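PDB 3LY0: dipeptidase AC. Metallo peptidase. MEROPS family M19 from Rhodobacter sphaeroides, which probably hydrolyses dipeptides as a zinc-dependent metallopeptidase, and holds two zinc ions and a phosphinate mimic of L-Ala-D-Ala in this crystal. Local coordinates for residues 21-24 against 25-28; 116-119 against 120-124; 198-201 against 202-205; 339-343 against 344-348. One frame throughout, in Å; residues are numbered along the deposited sequence.

How the contacts relate
All four contacts are local, each made within one unbroken run of chain, so they follow in series and none nests in or crosses another. Contact 1 turns the chain at the surface between helix 16-22 and helix 27-32. Contact 2 closes the loop that leads from strand 114-116 into helix 120-129. Contact 3 ends helix 192-204 shortly before strand 207-208, and contact 4 is a widened turn inside helix 336-354. The one direct touch is between contacts 2 and 4, where Val123 CG1 lies 3.4 Å from Tyr348 CE1 and joins the two helices. Contact 1 lies apart, its centre about 26 Å from that of contact 2.

Contact 1 of 4, residues 21-24 against 25-28; sequences LRNP and ANRE
Asn23 to Arg27 form a tight surface turn that carries the chain from helix 16-22 into helix 27-32, and two backbone bonds of i to i+3 spacing define it. Asn26 N donates to Asn23 O at 3.1 Å, and Arg27 N donates to Pro24 O at 3.2 Å, the spacing of a single 3-10 turn through Pro24 and Ala25. With CG anti to the backbone N (chi1 -168°), the Asn23 amide comes alongside Asn26, ND2 3.5 Å from Asn26 CB, and the two amide planes are 34° apart. OD1 takes a weak bond from Asn26 N at 3.4 Å and a firmer one from a water, 2.9 Å away, which in turn accepts from Ala25 N. Were Asn23 shortened to an alanine, the water would probably lose its side-chain acceptor and Asn26 N its weaker second partner. Arg27 lays CG 3.3 Å from Pro24 O before its extended chain runs on to helix 89-109, where NH1 bonds His102 and the guanidinium makes a cation-pi contact with Trp105. Pro24 rests on His102 of the same helix.

Contact 2 of 4, residues 116-119 against 120-124; sequences VCRT and AAEVR
Two first torsions set up the contact between Thr119 and Glu122: Thr119 holds OG1 between its backbone N and carbonyl carbon (chi1 73°), facing the first turn of the helix, while Glu122 sends CG anti to its carbonyl carbon (chi1 -73°) and stays extended, so that its carboxylate reaches back past the helix start. The side chains cross at about a right angle, with OG1 of Thr119 3.2 Å from CG of Glu122.

Thr119 OG1 accepts from Glu122 N at 3.0 Å. In the other direction, Glu122 OE1 accepts from Arg118 N at 2.8 Å; the bond is almost straight at 170°. This is an N-cap at Thr119, where helix 120-129 begins after strand 114-116, but the returning glutamate bonds the residue before the cap and not the cap itself. Val123 N closes the first helical turn onto Thr119 O at 3.2 Å.

Water joins the polar side. One molecule accepts from Arg118 NH1 in the guanidinium plane and lies 2.8 Å from Glu122 OE1, bridging charges that do not touch directly. Arg118 NH2 has its own partner in Leu157 O.

On the buried side, Cys117 CB packs against Val123 CG2 at 3.6 Å, and SG lies beside the backbone linking Glu122 to Val123. Ala120 rests on Glu352 of helix 336-354, with which Arg124 NE also forms a salt bridge.

Contact 3 of 4, residues 198-201 against 202-205; sequences VAEC and NRLK
The charged contact pairs Glu200 with Arg203, one helical turn on, and both side chains run side by side in the same direction. Arg203 approaches side-on, with NE and NH1 converging on the single oxygen OE1 of Glu200. NH1 lies 2.8 Å from Glu200 OE1, nearly along its C-O axis, whereas NE, 3.1 Å from the same OE1, comes from above the carboxylate plane. The oxygen sits at the edge of the guanidinium and close to its plane, yet the two flat groups are turned 59° apart, so this is not a coplanar two-oxygen pairing. Bends in both chains produce it: Glu200 folds at chi2 (64°) and Arg203 at chi3 (64°), which curls each group back toward the other.

Backbone bonds keep helical i to i+4 spacing. Asn202 N donates to Val198 O at 3.0 Å, Arg203 N to Ala199 O, and Leu204 N to Glu200 O at 2.9 Å. Helix 192-204 then stops in a Schellman motif: Lys205, with positive phi, is the C-prime residue, Ile206 N returns to Cys201 O, and Lys205 N makes a weak bond to Asn202 O. The lysine chain also folds over this end, placing NZ 2.9 Å from Asn202 O, with a weaker bond to Arg203 O.

Among the packing contacts, Leu204 CG lies 3.4 Å from Glu200 O, and the carboxamide of Asn202 runs alongside Val198, CG 3.4 Å from Val198 O. Its polar ends bind outside, OD1 to Asp226 N and ND2 to Ser225 OG, while Val198 and Cys201 pack on Leu208 of strand 207-208.

Contact 4 of 4, residues 339-343 against 344-348; sequences MRKLC and HENWY
A pi-type turn widens helix 336-354 where Arg340 and Lys341 meet Glu345 and Asn346. Arg340 O accepts twice, from His344 N and from Glu345 N, each at 3.0 Å; the donors arrive from opposite faces of the carbonyl plane. The Glu345 bond is almost straight at 175°. Asn346 N reaches Lys341 O in the carbonyl plane and on a lone pair. The bonds from Glu345 N and Asn346 N, each reaching five residues back, mark the pi-type turn, whereas His344 N keeps the ordinary i to i+4 spacing; the short axes before and after differ in direction by 54°. A water donates to Lys341 O and accepts from Trp347 N, linking the widened turn to the helix that follows.

His344 places CG between its backbone N and carbonyl carbon (chi1 61°), which brings the ring over Arg340 O, 3.9 Å from the ring plane and above its centre. ND1 bonds Pro8 O. Along the outer side, Glu345 and Arg340 run side by side, OE2 lying 3.6 Å from Arg340 CB and making a long 3.9 Å salt bridge with Arg340 NE. With a glutamine in place of Glu345, the arginine would probably lose this opposite charge, distant as it is. Across the turn, Asn346 OD1 packs 3.4 Å from Lys341 CB, while ND2 bonds Val301 O and Glu298 O. Lys341 NZ extends away to a salt bridge with Asp299.

Contact 1 of 4, residues 21-24 against 25-28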
loop_
_atom_site.group_PDB
_atom_site.type_symbol
_atom_site.label_atom_id
_atom_site.label_comp_id
_atom_site.label_asym_id
_atom_site.label_seq_id
_atom_site.Cartn_x
_atom_site.Cartn_y
_atom_site.Cartn_z
ATOM N N LEU A 21 -10.459 -12.285 -5.944
ATOM C CA LEU A 21 -9.770 -13.576 -5.954
ATOM C C LEU A 21 -10.564 -14.601 -5.156
ATOM O O LEU A 21 -10.683 -15.760 -5.563
ATOM C CB LEU A 21 -8.362 -13.454 -5.356
ATOM C CG LEU A 21 -7.506 -14.732 -5.413
ATOM C CD1 LEU A 21 -7.108 -15.064 -6.842
ATOM C CD2 LEU A 21 -6.268 -14.626 -4.519
ATOM N N ARG A 22 -11.109 -14.165 -4.027
ATOM C CA ARG A 22 -11.775 -15.078 -3.099
ATOM C C ARG A 22 -13.201 -15.449 -3.499
ATOM O O ARG A 22 -13.722 -16.465 -3.045
ATOM C CB ARG A 22 -11.729 -14.522 -1.673
ATOM C CG ARG A 22 -10.328 -14.591 -1.082
ATOM C CD ARG A 22 -10.197 -13.865 0.238
ATOM N NE ARG A 22 -8.953 -14.252 0.903
ATOM C CZ ARG A 22 -8.571 -13.826 2.102
ATOM N NH1 ARG A 22 -9.336 -12.987 2.785
ATOM N NH2 ARG A 22 -7.423 -14.249 2.622
ATOM N N ASN A 23 -13.826 -14.642 -4.349
ATOM C CA ASN A 23 -15.183 -14.939 -4.814
ATOM C C ASN A 23 -15.394 -14.452 -6.246
ATOM O O ASN A 23 -16.190 -13.548 -6.491
ATOM C CB ASN A 23 -16.229 -14.324 -3.877
ATOM C CG ASN A 23 -17.642 -14.834 -4.149
ATOM O OD1 ASN A 23 -17.883 -15.586 -5.099
ATOM N ND2 ASN A 23 -18.588 -14.414 -3.314
ATOM N N PRO A 24 -14.660 -15.039 -7.199
ATOM C CA PRO A 24 -14.722 -14.531 -8.570
ATOM C C PRO A 24 -16.114 -14.657 -9.191
ATOM O O PRO A 24 -16.491 -13.842 -10.031
ATOM C CB PRO A 24 -13.707 -15.412 -9.321
ATOM C CG PRO A 24 -13.557 -16.638 -8.473
ATOM C CD PRO A 24 -13.725 -16.170 -7.063
ATOM N N ALA A 25 -16.868 -15.667 -8.770
ATOM C CA ALA A 25 -18.200 -15.892 -9.318
ATOM C C ALA A 25 -19.131 -14.718 -9.034
ATOM O O ALA A 25 -20.048 -14.449 -9.809
ATOM C CB ALA A 25 -18.793 -17.183 -8.767
ATOM N N ASN A 26 -18.893 -14.016 -7.928
ATOM C CA ASN A 26 -19.755 -12.902 -7.559
ATOM C C ASN A 26 -19.152 -11.526 -7.858
ATOM O O ASN A 26 -19.609 -10.512 -7.332
ATOM C CB ASN A 26 -20.147 -13.001 -6.085
ATOM C CG ASN A 26 -21.424 -12.250 -5.775
ATOM O OD1 ASN A 26 -22.346 -12.212 -6.592
ATOM N ND2 ASN A 26 -21.488 -11.648 -4.594
ATOM N N ARG A 27 -18.140 -11.486 -8.720
ATOM C CA ARG A 27 -17.415 -10.240 -8.930
ATOM C C ARG A 27 -18.249 -9.074 -9.467
ATOM O O ARG A 27 -18.028 -7.933 -9.071
ATOM C CB ARG A 27 -16.162 -10.456 -9.780
ATOM C CG ARG A 27 -16.428 -10.722 -11.238
ATOM C CD ARG A 27 -15.090 -10.927 -11.930
ATOM N NE ARG A 27 -15.226 -11.320 -13.323
ATOM C CZ ARG A 27 -14.181 -11.519 -14.116
ATOM N NH1 ARG A 27 -12.958 -11.331 -13.638
ATOM N NH2 ARG A 27 -14.356 -11.897 -15.374
ATOM N N GLU A 28 -19.198 -9.342 -10.361
ATOM C CA GLU A 28 -20.034 -8.269 -10.890
ATOM C C GLU A 28 -20.732 -7.496 -9.761
ATOM O O GLU A 28 -20.724 -6.261 -9.726
ATOM C CB GLU A 28 -21.069 -8.826 -11.863
ATOM C CG GLU A 28 -21.889 -7.748 -12.541
ATOM C CD GLU A 28 -22.873 -8.304 -13.556
ATOM O OE1 GLU A 28 -22.993 -9.544 -13.659
ATOM O OE2 GLU A 28 -23.525 -7.494 -14.250
HETATM O O HOH W 1 -16.542 -17.749 -6.585
#

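Contact 2 of 4, residues 116-119 against 120-124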
loop_
_atom_site.group_PDB
_atom_site.type_symbol
_atom_site.label_atom_id
_atom_site.label_comp_id
_atom_site.label_asym_id
_atom_site.label_seq_id
_atom_site.Cartn_x
_atom_site.Cartn_y
_atom_site.Cartn_z
ATOM N N VAL A 116 -7.564 1.794 -15.511
ATOM C CA VAL A 116 -6.211 1.398 -15.147
ATOM C C VAL A 116 -5.247 2.357 -15.839
ATOM O O VAL A 116 -5.212 2.432 -17.068
ATOM C CB VAL A 116 -5.921 -0.061 -15.532
ATOM C CG1 VAL A 116 -4.469 -0.410 -15.237
ATOM C CG2 VAL A 116 -6.856 -0.992 -14.783
ATOM N N CYS A 117 -4.504 3.121 -15.049
ATOM C CA CYS A 117 -3.619 4.143 -15.590
ATOM C C CYS A 117 -2.176 3.684 -15.652
ATOM O O CYS A 117 -1.689 2.990 -14.750
ATOM C CB CYS A 117 -3.703 5.421 -14.755
ATOM S SG CYS A 117 -5.315 6.250 -14.788
ATOM N N ARG A 118 -1.486 4.106 -16.704
ATOM C CA ARG A 118 -0.114 3.696 -16.948
ATOM C C ARG A 118 0.851 4.878 -16.938
ATOM O O ARG A 118 2.070 4.687 -16.955
ATOM C CB ARG A 118 -0.035 2.934 -18.281
ATOM C CG ARG A 118 -0.796 1.613 -18.241
ATOM C CD ARG A 118 -0.975 0.974 -19.622
ATOM N NE ARG A 118 -1.462 -0.400 -19.488
ATOM C CZ ARG A 118 -2.737 -0.742 -19.298
ATOM N NH1 ARG A 118 -3.680 0.192 -19.236
ATOM N NH2 ARG A 118 -3.071 -2.024 -19.168
ATOM N N THR A 119 0.307 6.093 -16.903
ATOM C CA THR A 119 1.115 7.317 -16.872
ATOM C C THR A 119 0.538 8.323 -15.874
ATOM O O THR A 119 -0.644 8.253 -15.531
ATOM C CB THR A 119 1.138 8.013 -18.249
ATOM O OG1 THR A 119 -0.134 8.629 -18.486
ATOM C CG2 THR A 119 1.443 7.022 -19.371
ATOM N N ALA A 120 1.357 9.275 -15.431
ATOM C CA ALA A 120 0.890 10.289 -14.488
ATOM C C ALA A 120 -0.148 11.196 -15.153
ATOM O O ALA A 120 -1.097 11.648 -14.512
ATOM C CB ALA A 120 2.053 11.108 -13.954
ATOM N N ALA A 121 0.027 11.442 -16.448
ATOM C CA ALA A 121 -0.928 12.254 -17.187
ATOM C C ALA A 121 -2.309 11.608 -17.174
ATOM O O ALA A 121 -3.325 12.292 -17.028
ATOM C CB ALA A 121 -0.452 12.484 -18.619
ATOM N N GLU A 122 -2.354 10.285 -17.315
ATOM C CA GLU A 122 -3.630 9.588 -17.272
ATOM C C GLU A 122 -4.277 9.704 -15.894
ATOM O O GLU A 122 -5.482 9.921 -15.768
ATOM C CB GLU A 122 -3.470 8.119 -17.660
ATOM C CG GLU A 122 -3.211 7.914 -19.156
ATOM C CD GLU A 122 -2.911 6.466 -19.544
ATOM O OE1 GLU A 122 -2.845 5.583 -18.664
ATOM O OE2 GLU A 122 -2.753 6.207 -20.753
ATOM N N VAL A 123 -3.474 9.555 -14.849
ATOM C CA VAL A 123 -3.992 9.715 -13.502
ATOM C C VAL A 123 -4.599 11.108 -13.298
ATOM O O VAL A 123 -5.701 11.238 -12.772
ATOM C CB VAL A 123 -2.901 9.450 -12.454
ATOM C CG1 VAL A 123 -3.411 9.805 -11.067
ATOM C CG2 VAL A 123 -2.440 7.989 -12.517
ATOM N N ARG A 124 -3.876 12.144 -13.707
ATOM C CA ARG A 124 -4.375 13.506 -13.539
ATOM C C ARG A 124 -5.626 13.768 -14.375
ATOM O O ARG A 124 -6.518 14.502 -13.947
ATOM C CB ARG A 124 -3.293 14.533 -13.866
ATOM C CG ARG A 124 -2.167 14.622 -12.841
ATOM C CD ARG A 124 -1.382 15.900 -13.071
ATOM N NE ARG A 124 -0.186 16.022 -12.249
ATOM C CZ ARG A 124 -0.176 16.528 -11.019
ATOM N NH1 ARG A 124 0.963 16.620 -10.354
ATOM N NH2 ARG A 124 -1.306 16.932 -10.451
HETATM O O HOH W 2 -3.688 3.045 -19.443
#

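Contact 3 of 4, residues 198-201 against 202-205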
loop_
_atom_site.group_PDB
_atom_site.type_symbol
_atom_site.label_atom_id
_atom_site.label_comp_id
_atom_site.label_asym_id
_atom_site.label_seq_id
_atom_site.Cartn_x
_atom_site.Cartn_y
_atom_site.Cartn_z
ATOM N N VAL A 198 16.033 -4.069 -8.441
ATOM C CA VAL A 198 16.039 -2.625 -8.239
ATOM C C VAL A 198 16.506 -1.902 -9.497
ATOM O O VAL A 198 15.880 -0.955 -9.951
ATOM C CB VAL A 198 16.929 -2.221 -7.035
ATOM C CG1 VAL A 198 17.136 -0.709 -6.989
ATOM C CG2 VAL A 198 16.323 -2.725 -5.740
ATOM N N ALA A 199 17.613 -2.370 -10.067
ATOM C CA ALA A 199 18.167 -1.737 -11.252
ATOM C C ALA A 199 17.186 -1.775 -12.426
ATOM O O ALA A 199 17.035 -0.793 -13.145
ATOM C CB ALA A 199 19.489 -2.396 -11.634
ATOM N N GLU A 200 16.514 -2.913 -12.602
ATOM C CA GLU A 200 15.608 -3.089 -13.731
ATOM C C GLU A 200 14.329 -2.285 -13.545
ATOM O O GLU A 200 13.801 -1.719 -14.505
ATOM C CB GLU A 200 15.284 -4.564 -13.956
ATOM C CG GLU A 200 14.758 -4.857 -15.345
ATOM C CD GLU A 200 15.794 -4.573 -16.413
ATOM O OE1 GLU A 200 15.406 -4.226 -17.547
ATOM O OE2 GLU A 200 17.000 -4.695 -16.109
ATOM N N CYS A 201 13.846 -2.207 -12.306
ATOM C CA CYS A 201 12.681 -1.356 -12.042
ATOM C C CYS A 201 13.011 0.108 -12.306
ATOM O O CYS A 201 12.200 0.842 -12.876
ATOM C CB CYS A 201 12.141 -1.534 -10.623
ATOM S SG CYS A 201 11.238 -3.077 -10.368
ATOM N N ASN A 202 14.201 0.544 -11.887
ATOM C CA ASN A 202 14.634 1.901 -12.210
ATOM C C ASN A 202 14.648 2.147 -13.722
ATOM O O ASN A 202 14.204 3.186 -14.200
ATOM C CB ASN A 202 16.038 2.179 -11.665
ATOM C CG ASN A 202 16.077 2.420 -10.147
ATOM O OD1 ASN A 202 17.158 2.470 -9.572
ATOM N ND2 ASN A 202 14.915 2.597 -9.509
ATOM N N ARG A 203 15.177 1.187 -14.474
ATOM C CA ARG A 203 15.273 1.352 -15.920
ATOM C C ARG A 203 13.894 1.398 -16.571
ATOM O O ARG A 203 13.644 2.209 -17.461
ATOM C CB ARG A 203 16.121 0.239 -16.536
ATOM C CG ARG A 203 16.685 0.610 -17.900
ATOM C CD ARG A 203 17.490 -0.531 -18.498
ATOM N NE ARG A 203 16.648 -1.695 -18.759
ATOM C CZ ARG A 203 15.794 -1.784 -19.775
ATOM N NH1 ARG A 203 15.062 -2.879 -19.938
ATOM N NH2 ARG A 203 15.665 -0.772 -20.625
ATOM N N LEU A 204 13.000 0.527 -16.115
ATOM C CA LEU A 204 11.638 0.472 -16.631
ATOM C C LEU A 204 10.723 1.549 -16.062
ATOM O O LEU A 204 9.582 1.684 -16.508
ATOM C CB LEU A 204 11.030 -0.902 -16.362
ATOM C CG LEU A 204 11.668 -2.051 -17.155
ATOM C CD1 LEU A 204 11.098 -3.392 -16.704
ATOM C CD2 LEU A 204 11.458 -1.843 -18.650
ATOM N N LYS A 205 11.227 2.310 -15.084
ATOM C CA LYS A 205 10.431 3.330 -14.392
ATOM C C LYS A 205 9.216 2.709 -13.704
ATOM O O LYS A 205 8.101 3.241 -13.768
ATOM C CB LYS A 205 10.004 4.433 -15.363
ATOM C CG LYS A 205 11.164 5.065 -16.119
ATOM C CD LYS A 205 12.113 5.757 -15.162
ATOM C CE LYS A 205 13.341 6.305 -15.886
ATOM N NZ LYS A 205 14.314 5.234 -16.276
#

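Contact 4 of 4, residues 339-343 against 344-348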
loop_
_atom_site.group_PDB
_atom_site.type_symbol
_atom_site.label_atom_id
_atom_site.label_comp_id
_atom_site.label_asym_id
_atom_site.label_seq_id
_atom_site.Cartn_x
_atom_site.Cartn_y
_atom_site.Cartn_z
ATOM N N MET A 339 -4.172 20.003 3.150
ATOM C CA MET A 339 -5.156 18.945 2.932
ATOM C C MET A 339 -5.106 18.406 1.492
ATOM O O MET A 339 -5.177 17.199 1.267
ATOM C CB MET A 339 -6.572 19.425 3.254
ATOM C CG MET A 339 -6.822 19.703 4.723
ATOM S SD MET A 339 -6.806 18.230 5.782
ATOM C CE MET A 339 -8.066 17.214 5.004
ATOM N N ARG A 340 -4.995 19.288 0.502
ATOM C CA ARG A 340 -4.941 18.834 -0.883
ATOM C C ARG A 340 -3.684 18.003 -1.157
ATOM O O ARG A 340 -3.731 16.991 -1.872
ATOM C CB ARG A 340 -5.041 20.015 -1.851
ATOM C CG ARG A 340 -6.423 20.651 -1.831
ATOM C CD ARG A 340 -6.598 21.640 -2.975
ATOM N NE ARG A 340 -5.764 22.827 -2.813
ATOM C CZ ARG A 340 -6.128 23.905 -2.125
ATOM N NH1 ARG A 340 -7.308 23.947 -1.521
ATOM N NH2 ARG A 340 -5.308 24.941 -2.034
ATOM N N LYS A 341 -2.567 18.432 -0.579
ATOM C CA LYS A 341 -1.321 17.670 -0.687
ATOM C C LYS A 341 -1.476 16.260 -0.109
ATOM O O LYS A 341 -1.117 15.271 -0.760
ATOM C CB LYS A 341 -0.174 18.398 0.014
ATOM C CG LYS A 341 0.303 19.651 -0.706
ATOM C CD LYS A 341 1.393 20.315 0.103
ATOM C CE LYS A 341 1.917 21.569 -0.576
ATOM N NZ LYS A 341 3.115 22.089 0.138
ATOM N N LEU A 342 -1.997 16.182 1.114
ATOM C CA LEU A 342 -2.124 14.911 1.817
ATOM C C LEU A 342 -3.149 14.005 1.143
ATOM O O LEU A 342 -3.018 12.782 1.159
ATOM C CB LEU A 342 -2.536 15.147 3.270
ATOM C CG LEU A 342 -1.537 15.938 4.104
ATOM C CD1 LEU A 342 -2.130 16.225 5.466
ATOM C CD2 LEU A 342 -0.216 15.175 4.247
ATOM N N CYS A 343 -4.168 14.601 0.543
ATOM C CA CYS A 343 -5.246 13.822 -0.051
ATOM C C CYS A 343 -4.924 13.259 -1.433
ATOM O O CYS A 343 -5.319 12.132 -1.741
ATOM C CB CYS A 343 -6.559 14.622 -0.082
ATOM S SG CYS A 343 -7.342 14.797 1.551
ATOM N N HIS A 344 -4.229 14.032 -2.268
ATOM C CA HIS A 344 -3.865 13.520 -3.586
ATOM C C HIS A 344 -2.656 14.166 -4.261
ATOM O O HIS A 344 -1.977 13.507 -5.046
ATOM C CB HIS A 344 -5.059 13.588 -4.547
ATOM C CG HIS A 344 -5.580 14.976 -4.771
ATOM N ND1 HIS A 344 -6.715 15.450 -4.150
ATOM C CD2 HIS A 344 -5.129 15.989 -5.553
ATOM C CE1 HIS A 344 -6.941 16.694 -4.533
ATOM N NE2 HIS A 344 -5.990 17.048 -5.381
ATOM N N GLU A 345 -2.405 15.450 -4.017
ATOM C CA GLU A 345 -1.376 16.128 -4.813
ATOM C C GLU A 345 0.007 15.511 -4.626
ATOM O O GLU A 345 0.783 15.408 -5.574
ATOM C CB GLU A 345 -1.332 17.635 -4.530
ATOM C CG GLU A 345 -2.598 18.385 -4.929
ATOM C CD GLU A 345 -2.521 19.868 -4.618
ATOM O OE1 GLU A 345 -1.551 20.293 -3.958
ATOM O OE2 GLU A 345 -3.445 20.610 -5.015
ATOM N N ASN A 346 0.319 15.097 -3.405
ATOM C CA ASN A 346 1.629 14.514 -3.144
ATOM C C ASN A 346 1.855 13.216 -3.927
ATOM O O ASN A 346 2.931 13.011 -4.485
ATOM C CB ASN A 346 1.858 14.297 -1.643
ATOM C CG ASN A 346 2.051 15.604 -0.893
ATOM O OD1 ASN A 346 2.255 16.653 -1.502
ATOM N ND2 ASN A 346 1.996 15.550 0.427
ATOM N N TRP A 347 0.860 12.331 -3.956
ATOM C CA TRP A 347 1.000 11.130 -4.776
ATOM C C TRP A 347 1.219 11.487 -6.234
ATOM O O TRP A 347 2.059 10.881 -6.895
ATOM C CB TRP A 347 -0.202 10.190 -4.668
ATOM C CG TRP A 347 -0.066 9.230 -3.523
ATOM C CD1 TRP A 347 -0.908 9.100 -2.450
ATOM C CD2 TRP A 347 0.992 8.280 -3.320
ATOM N NE1 TRP A 347 -0.446 8.126 -1.602
ATOM C CE2 TRP A 347 0.718 7.603 -2.111
ATOM C CE3 TRP A 347 2.143 7.935 -4.045
ATOM C CZ2 TRP A 347 1.550 6.600 -1.609
ATOM C CZ3 TRP A 347 2.965 6.929 -3.548
ATOM C CH2 TRP A 347 2.662 6.277 -2.337
ATOM N N TYR A 348 0.457 12.450 -6.747
ATOM C CA TYR A 348 0.588 12.778 -8.165
ATOM C C TYR A 348 1.985 13.302 -8.483
ATOM O O TYR A 348 2.561 12.944 -9.508
ATOM C CB TYR A 348 -0.489 13.770 -8.628
ATOM C CG TYR A 348 -1.921 13.296 -8.481
ATOM C CD1 TYR A 348 -2.231 11.952 -8.290
ATOM C CD2 TYR A 348 -2.971 14.203 -8.544
ATOM C CE1 TYR A 348 -3.547 11.530 -8.159
ATOM C CE2 TYR A 348 -4.292 13.790 -8.409
ATOM C CZ TYR A 348 -4.573 12.451 -8.216
ATOM O OH TYR A 348 -5.877 12.035 -8.084
HETATM O O HOH W 3 -1.212 12.552 -1.809
#